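Local coordinates for E2A dna-binding protein (Human adenovirus 5, PDB 2WB0) that binds single-stranded DNA and unwinds the template without ATP during the elongation phase of adenoviral strand-displacement replication, at residues 191-194 against 195-199; 13-16 against 17-21; 259-262 against 263-266. All coordinates share one frame; numbering follows the deposited sequence.

Interaction 1. Residues 191-194 against 195-199; sequences KAQV and AFKQI
Helix 189-206 of the zinc-binding region carries this contact, on a buried turn where Ala192 and Phe196 meet. Phe196 N donates to Ala192 O (3.1 Å), and the ring returns to the same oxygen: CD2 lies 3.3 Å from Ala192 O, which sits at the ring edge, close to its plane. With CG anti to the carbonyl carbon (chi1 -74°), the Phe196 side chain is laid back toward the preceding turn. Beyond the helix the ring meets His100 with the planes inclined, and also touches Leu242 and Ile273, so the helix is seated on strands 242-246 and 271-276. On another side Lys197 N donates to Gln193 O (2.9 Å), and Lys197 CG packs 3.6 Å from Gln193 O. The extended Lys197 chain then slants across the Gln193 side chain and delivers NZ to Glu106 in a salt bridge. Gln198 N bonds Val194 O at 2.9 Å, while Gln198 OE1 is hydrogen-bonded to Ser266 OG. Each main-chain bond therefore ties successive turns inside one helix, whereas the aromatic ring and the polar ends of Lys197 and Gln198 bind that helix to its surroundings.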
loop_
_atom_site.group_PDB
_atom_site.type_symbol
_atom_site.label_atom_id
_atom_site.label_comp_id
_atom_site.label_asym_id
_atom_site.label_seq_id
_atom_site.Cartn_x
_atom_site.Cartn_y
_atom_site.Cartn_z
ATOM N N LYS A 191 -6.811 -7.070 16.306
ATOM C CA LYS A 191 -7.032 -7.376 14.905
ATOM C C LYS A 191 -5.857 -6.840 14.011
ATOM O O LYS A 191 -5.484 -7.489 13.031
ATOM C CB LYS A 191 -8.342 -6.715 14.414
ATOM C CG LYS A 191 -8.656 -7.153 12.999
ATOM C CD LYS A 191 -10.139 -7.210 12.774
ATOM C CE LYS A 191 -10.728 -6.004 12.212
ATOM N NZ LYS A 191 -12.191 -6.193 12.596
ATOM N N ALA A 192 -5.353 -5.630 14.299
ATOM C CA ALA A 192 -4.196 -5.107 13.572
ATOM C C ALA A 192 -3.041 -6.066 13.711
ATOM O O ALA A 192 -2.362 -6.357 12.720
ATOM C CB ALA A 192 -3.767 -3.730 14.056
ATOM N N GLN A 193 -2.779 -6.540 14.933
ATOM C CA GLN A 193 -1.619 -7.389 15.051
ATOM C C GLN A 193 -1.829 -8.691 14.274
ATOM O O GLN A 193 -0.924 -9.177 13.643
ATOM C CB GLN A 193 -1.196 -7.681 16.484
ATOM C CG GLN A 193 0.177 -8.496 16.472
ATOM C CD GLN A 193 0.937 -8.416 17.813
ATOM O OE1 GLN A 193 2.011 -7.754 17.933
ATOM N NE2 GLN A 193 0.393 -9.102 18.825
ATOM N N VAL A 194 -3.021 -9.242 14.302
ATOM C CA VAL A 194 -3.271 -10.438 13.448
ATOM C C VAL A 194 -2.856 -10.178 11.996
ATOM O O VAL A 194 -2.184 -10.999 11.396
ATOM C CB VAL A 194 -4.737 -10.849 13.517
ATOM C CG1 VAL A 194 -5.019 -11.937 12.454
ATOM C CG2 VAL A 194 -5.059 -11.418 14.886
ATOM N N ALA A 195 -3.236 -9.022 11.420
ATOM C CA ALA A 195 -2.898 -8.703 9.998
ATOM C C ALA A 195 -1.392 -8.536 9.721
ATOM O O ALA A 195 -0.869 -8.883 8.613
ATOM C CB ALA A 195 -3.649 -7.402 9.582
ATOM N N PHE A 196 -0.678 -7.961 10.680
ATOM C CA PHE A 196 0.778 -7.950 10.550
ATOM C C PHE A 196 1.406 -9.346 10.683
ATOM O O PHE A 196 2.371 -9.653 9.998
ATOM C CB PHE A 196 1.442 -6.955 11.513
ATOM C CG PHE A 196 1.273 -5.461 11.090
ATOM C CD1 PHE A 196 2.183 -4.841 10.249
ATOM C CD2 PHE A 196 0.225 -4.727 11.579
ATOM C CE1 PHE A 196 2.063 -3.511 9.897
ATOM C CE2 PHE A 196 0.063 -3.353 11.211
ATOM C CZ PHE A 196 1.021 -2.766 10.353
ATOM N N LYS A 197 0.847 -10.182 11.558
ATOM C CA LYS A 197 1.364 -11.560 11.653
ATOM C C LYS A 197 1.121 -12.295 10.347
ATOM O O LYS A 197 1.930 -13.151 9.939
ATOM C CB LYS A 197 0.666 -12.315 12.802
ATOM C CG LYS A 197 1.303 -11.951 14.180
ATOM C CD LYS A 197 0.595 -12.724 15.331
ATOM C CE LYS A 197 1.429 -12.746 16.619
ATOM N NZ LYS A 197 0.540 -12.969 17.801
ATOM N N GLN A 198 -0.031 -12.001 9.735
ATOM C CA GLN A 198 -0.447 -12.632 8.473
ATOM C C GLN A 198 0.545 -12.285 7.375
ATOM O O GLN A 198 0.968 -13.184 6.656
ATOM C CB GLN A 198 -1.871 -12.177 8.066
ATOM C CG GLN A 198 -2.519 -12.975 6.854
ATOM C CD GLN A 198 -1.915 -12.675 5.505
ATOM O OE1 GLN A 198 -1.960 -13.536 4.577
ATOM N NE2 GLN A 198 -1.427 -11.418 5.322
ATOM N N ILE A 199 0.939 -11.009 7.249
ATOM C CA ILE A 199 1.825 -10.669 6.118
ATOM C C ILE A 199 3.222 -11.275 6.342
ATOM O O ILE A 199 3.847 -11.797 5.401
ATOM C CB ILE A 199 1.868 -9.118 5.811
ATOM C CG1 ILE A 199 2.611 -8.900 4.473
ATOM C CG2 ILE A 199 2.525 -8.322 6.937
ATOM C CD1 ILE A 199 1.882 -9.606 3.256
#

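Interaction 2. Residues 13-16 against 17-21; sequences EAAR and ALMDK
Residues 13-16 and 17-21 form one unbroken run of helix 7-21, and four successive i to i+4 bonds join them, from Ala17 N to Glu13 O (2.9 Å) up to Asp20 N to Arg16 O (2.7 Å). Outside this ladder Arg16 reaches forward to Asp20. The chain bends at chi2 (52°) and again at chi3, which brings CD obliquely up to the carboxylate, 3.2 Å from Asp20 OD1. A salt bridge joins Arg16 NH1 to Asp20 OD1 at 3.3 Å; its hydrogen bond is weak, and the guanidinium and carboxylate planes stand 89° apart. Asp20 OD1 is also paired with Lys29 of helix 26-31. On the buried side Met19 folds back along the previous turn: CG lies 3.1 Å from Ala15 O, and CE lies 4.5 Å from Ala15 CB and close to the edge of the Arg16 guanidinium. Met19 also packs on Phe32 and Val45, while Ala14 and Leu18 pack helix 7-21 on helix 64-83 within the all-alpha domain. With two cations beside one oxygen, Asp20 probably keeps its negative charge; the weak Arg16 bond stays within helix 7-21, one turn apart, and the Lys29 salt bridge links Asp20 to helix 26-31.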
loop_
_atom_site.group_PDB
_atom_site.type_symbol
_atom_site.label_atom_id
_atom_site.label_comp_id
_atom_site.label_asym_id
_atom_site.label_seq_id
_atom_site.Cartn_x
_atom_site.Cartn_y
_atom_site.Cartn_z
ATOM N N GLU A 13 12.864 0.678 -26.591
ATOM C CA GLU A 13 12.861 -0.542 -27.385
ATOM C C GLU A 13 12.216 -1.728 -26.636
ATOM O O GLU A 13 11.319 -2.429 -27.185
ATOM C CB GLU A 13 14.312 -0.880 -27.751
ATOM C CG GLU A 13 14.446 -2.066 -28.722
ATOM C CD GLU A 13 15.941 -2.472 -28.918
ATOM O OE1 GLU A 13 16.750 -2.363 -27.953
ATOM O OE2 GLU A 13 16.310 -2.877 -30.038
ATOM N N ALA A 14 12.662 -1.917 -25.418
ATOM C CA ALA A 14 12.187 -3.010 -24.526
ATOM C C ALA A 14 10.678 -2.851 -24.317
ATOM O O ALA A 14 9.888 -3.836 -24.454
ATOM C CB ALA A 14 12.922 -2.947 -23.251
ATOM N N ALA A 15 10.242 -1.599 -24.113
ATOM C CA ALA A 15 8.849 -1.325 -23.773
ATOM C C ALA A 15 8.009 -1.577 -24.996
ATOM O O ALA A 15 6.944 -2.200 -24.936
ATOM C CB ALA A 15 8.675 0.172 -23.228
ATOM N N ARG A 16 8.501 -1.169 -26.158
ATOM C CA ARG A 16 7.746 -1.433 -27.361
ATOM C C ARG A 16 7.669 -2.941 -27.677
ATOM O O ARG A 16 6.630 -3.429 -28.106
ATOM C CB ARG A 16 8.303 -0.621 -28.555
ATOM C CG ARG A 16 7.529 -0.860 -29.849
ATOM C CD ARG A 16 6.001 -0.644 -29.652
ATOM N NE ARG A 16 5.589 0.648 -30.156
ATOM C CZ ARG A 16 5.223 0.878 -31.410
ATOM N NH1 ARG A 16 5.206 -0.101 -32.303
ATOM N NH2 ARG A 16 4.873 2.099 -31.762
ATOM N N ALA A 17 8.745 -3.667 -27.423
ATOM C CA ALA A 17 8.754 -5.138 -27.621
ATOM C C ALA A 17 7.609 -5.799 -26.811
ATOM O O ALA A 17 6.793 -6.571 -27.321
ATOM C CB ALA A 17 10.074 -5.688 -27.155
ATOM N N LEU A 18 7.555 -5.444 -25.522
ATOM C CA LEU A 18 6.455 -5.832 -24.653
ATOM C C LEU A 18 5.108 -5.433 -25.151
ATOM O O LEU A 18 4.183 -6.238 -25.201
ATOM C CB LEU A 18 6.750 -5.286 -23.222
ATOM C CG LEU A 18 7.364 -6.088 -22.100
ATOM C CD1 LEU A 18 7.907 -7.541 -22.280
ATOM C CD2 LEU A 18 8.289 -5.241 -21.181
ATOM N N MET A 19 4.946 -4.186 -25.571
ATOM C CA MET A 19 3.643 -3.690 -25.953
ATOM C C MET A 19 3.223 -4.331 -27.269
ATOM O O MET A 19 2.013 -4.501 -27.533
ATOM C CB MET A 19 3.681 -2.156 -26.142
ATOM C CG MET A 19 3.972 -1.360 -24.837
ATOM S SD MET A 19 3.716 0.416 -24.990
ATOM C CE MET A 19 5.166 0.948 -25.895
ATOM N N ASP A 20 4.212 -4.647 -28.117
ATOM C CA ASP A 20 3.860 -5.297 -29.395
ATOM C C ASP A 20 3.376 -6.730 -29.068
ATOM O O ASP A 20 2.276 -7.102 -29.439
ATOM C CB ASP A 20 5.088 -5.347 -30.311
ATOM C CG ASP A 20 5.427 -3.985 -30.929
ATOM O OD1 ASP A 20 4.505 -3.130 -31.102
ATOM O OD2 ASP A 20 6.625 -3.808 -31.232
ATOM N N LYS A 21 4.201 -7.487 -28.338
ATOM C CA LYS A 21 3.929 -8.892 -28.000
ATOM C C LYS A 21 2.578 -9.062 -27.307
ATOM O O LYS A 21 1.835 -10.020 -27.565
ATOM C CB LYS A 21 5.049 -9.437 -27.127
ATOM C CG LYS A 21 4.793 -10.874 -26.593
ATOM C CD LYS A 21 6.046 -11.424 -25.948
ATOM C CE LYS A 21 5.827 -12.836 -25.362
ATOM N NZ LYS A 21 7.029 -13.108 -24.605
#

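Interaction 3. Residues 259-262 against 263-266; sequences SDKS and VLAS
Asp260 and Val263 set their side chains at about a right angle, the Val263 CG2 methyl lying over the flat face of the carboxylate, almost directly above Asp260 CG at 3.5 Å. Both branches of the carboxylate are near that methyl, and Asp260 CB lies 3.7 Å from it. Two torsions bring the groups together: Asp260 CG is anti to its own N (chi1 179°), turning the acid forward over the first turn, while CG2 of Val263 takes the place beside N and faces back. Lys261 and Leu264 are disposed differently. They run side by side and point the same way, meeting where Lys261 CD lies 3.7 Å from Leu264 CD2. The same leucine methyl also packs against the main-chain oxygen of Asp260.

All of this surrounds the start of helix 261-268, with Asp260 as its N-cap. Its carboxylate accepts from Val263 N and, weakly, from Ser262 N, although the position of OD1 is less certain in the model. Its main-chain oxygen opens the regular helical pattern by accepting from Leu264 N at 3.0 Å. Ala265 N follows by bonding Lys261 O, at a less straight angle of 142°. The negative group beside the first amides would be expected to interact favourably with the positive end of the helix dipole.

Farther along, a water bridges the turn, giving a hydrogen to Ser262 O at 2.6 Å and hydrogen-bonding Ser266 OG, which also pairs with Gln198. Ala265 directs CB to within 3.3 Å of Ser262 O and packs on Ala201, while Ser262 touches Phe202, so this face of the short helix lies against helix 189-206.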
loop_
_atom_site.group_PDB
_atom_site.type_symbol
_atom_site.label_atom_id
_atom_site.label_comp_id
_atom_site.label_asym_id
_atom_site.label_seq_id
_atom_site.Cartn_x
_atom_site.Cartn_y
_atom_site.Cartn_z
ATOM N N SER A 259 -2.171 -27.574 2.499
ATOM C CA SER A 259 -0.737 -27.656 2.675
ATOM C C SER A 259 -0.055 -26.387 2.186
ATOM O O SER A 259 1.136 -26.200 2.440
ATOM C CB SER A 259 -0.151 -28.884 1.968
ATOM O OG SER A 259 -0.543 -28.818 0.633
ATOM N N ASP A 260 -0.795 -25.528 1.487
ATOM C CA ASP A 260 -0.158 -24.325 0.955
ATOM C C ASP A 260 0.223 -23.432 2.170
ATOM O O ASP A 260 -0.645 -22.917 2.909
ATOM C CB ASP A 260 -1.024 -23.672 -0.120
ATOM C CG ASP A 260 -0.397 -22.381 -0.700
ATOM O OD1 ASP A 260 0.265 -21.630 0.072
ATOM O OD2 ASP A 260 -0.576 -22.117 -1.904
ATOM N N LYS A 261 1.516 -23.279 2.418
ATOM C CA LYS A 261 1.912 -22.424 3.576
ATOM C C LYS A 261 1.405 -20.947 3.499
ATOM O O LYS A 261 1.159 -20.323 4.552
ATOM C CB LYS A 261 3.427 -22.486 3.894
ATOM C CG LYS A 261 3.994 -23.921 4.193
ATOM C CD LYS A 261 2.965 -24.769 4.935
ATOM C CE LYS A 261 3.512 -26.178 5.380
ATOM N NZ LYS A 261 4.569 -26.202 6.482
ATOM N N SER A 262 1.264 -20.424 2.274
ATOM C CA SER A 262 0.706 -19.060 1.961
ATOM C C SER A 262 -0.662 -18.963 2.490
ATOM O O SER A 262 -1.077 -17.913 3.091
ATOM C CB SER A 262 0.444 -18.909 0.434
ATOM O OG SER A 262 1.645 -18.653 -0.092
ATOM N N VAL A 263 -1.421 -20.006 2.161
ATOM C CA VAL A 263 -2.819 -20.071 2.563
ATOM C C VAL A 263 -2.941 -20.203 4.077
ATOM O O VAL A 263 -3.784 -19.533 4.724
ATOM C CB VAL A 263 -3.585 -21.191 1.789
ATOM C CG1 VAL A 263 -5.022 -21.212 2.253
ATOM C CG2 VAL A 263 -3.484 -20.938 0.273
ATOM N N LEU A 264 -2.080 -21.024 4.670
ATOM C CA LEU A 264 -2.103 -21.234 6.115
ATOM C C LEU A 264 -1.798 -19.929 6.873
ATOM O O LEU A 264 -2.261 -19.695 8.044
ATOM C CB LEU A 264 -1.056 -22.297 6.499
ATOM C CG LEU A 264 -1.442 -23.774 6.760
ATOM C CD1 LEU A 264 -2.889 -24.208 6.780
ATOM C CD2 LEU A 264 -0.504 -24.755 6.086
ATOM N N ALA A 265 -0.990 -19.072 6.253
ATOM C CA ALA A 265 -0.761 -17.755 6.897
ATOM C C ALA A 265 -2.067 -17.053 7.219
ATOM O O ALA A 265 -2.224 -16.491 8.337
ATOM C CB ALA A 265 0.135 -16.837 5.998
ATOM N N SER A 266 -3.027 -17.101 6.281
ATOM C CA SER A 266 -4.349 -16.514 6.500
ATOM C C SER A 266 -5.200 -17.349 7.446
ATOM O O SER A 266 -5.986 -16.804 8.241
ATOM C CB SER A 266 -5.104 -16.275 5.181
ATOM O OG SER A 266 -4.382 -15.294 4.387
HETATM O O HOH W 1 -3.081 -16.338 2.402
#

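Interaction 1 is the buried member of the three, interaction 2 is partly buried, and interaction 3 lies mainly at the surface. Interactions 1 and 3 are neighbours, with centres about 14 Å apart: helix 261-268 rests on helix 189-206, with the Gln198-Ser266 pair as a polar joint between them. Interaction 2 belongs to the all-alpha region, its centre about 40 Å from that of interaction 1 and with no touch between them. Chemistry follows place. In the buried helix an aromatic ring packs on strands while polar ends reach out to neighbouring elements, an acid shared by arginine and lysine marks the outer side of helix 7-21, and a capping carboxylate with a bridging water serves the exposed helix start.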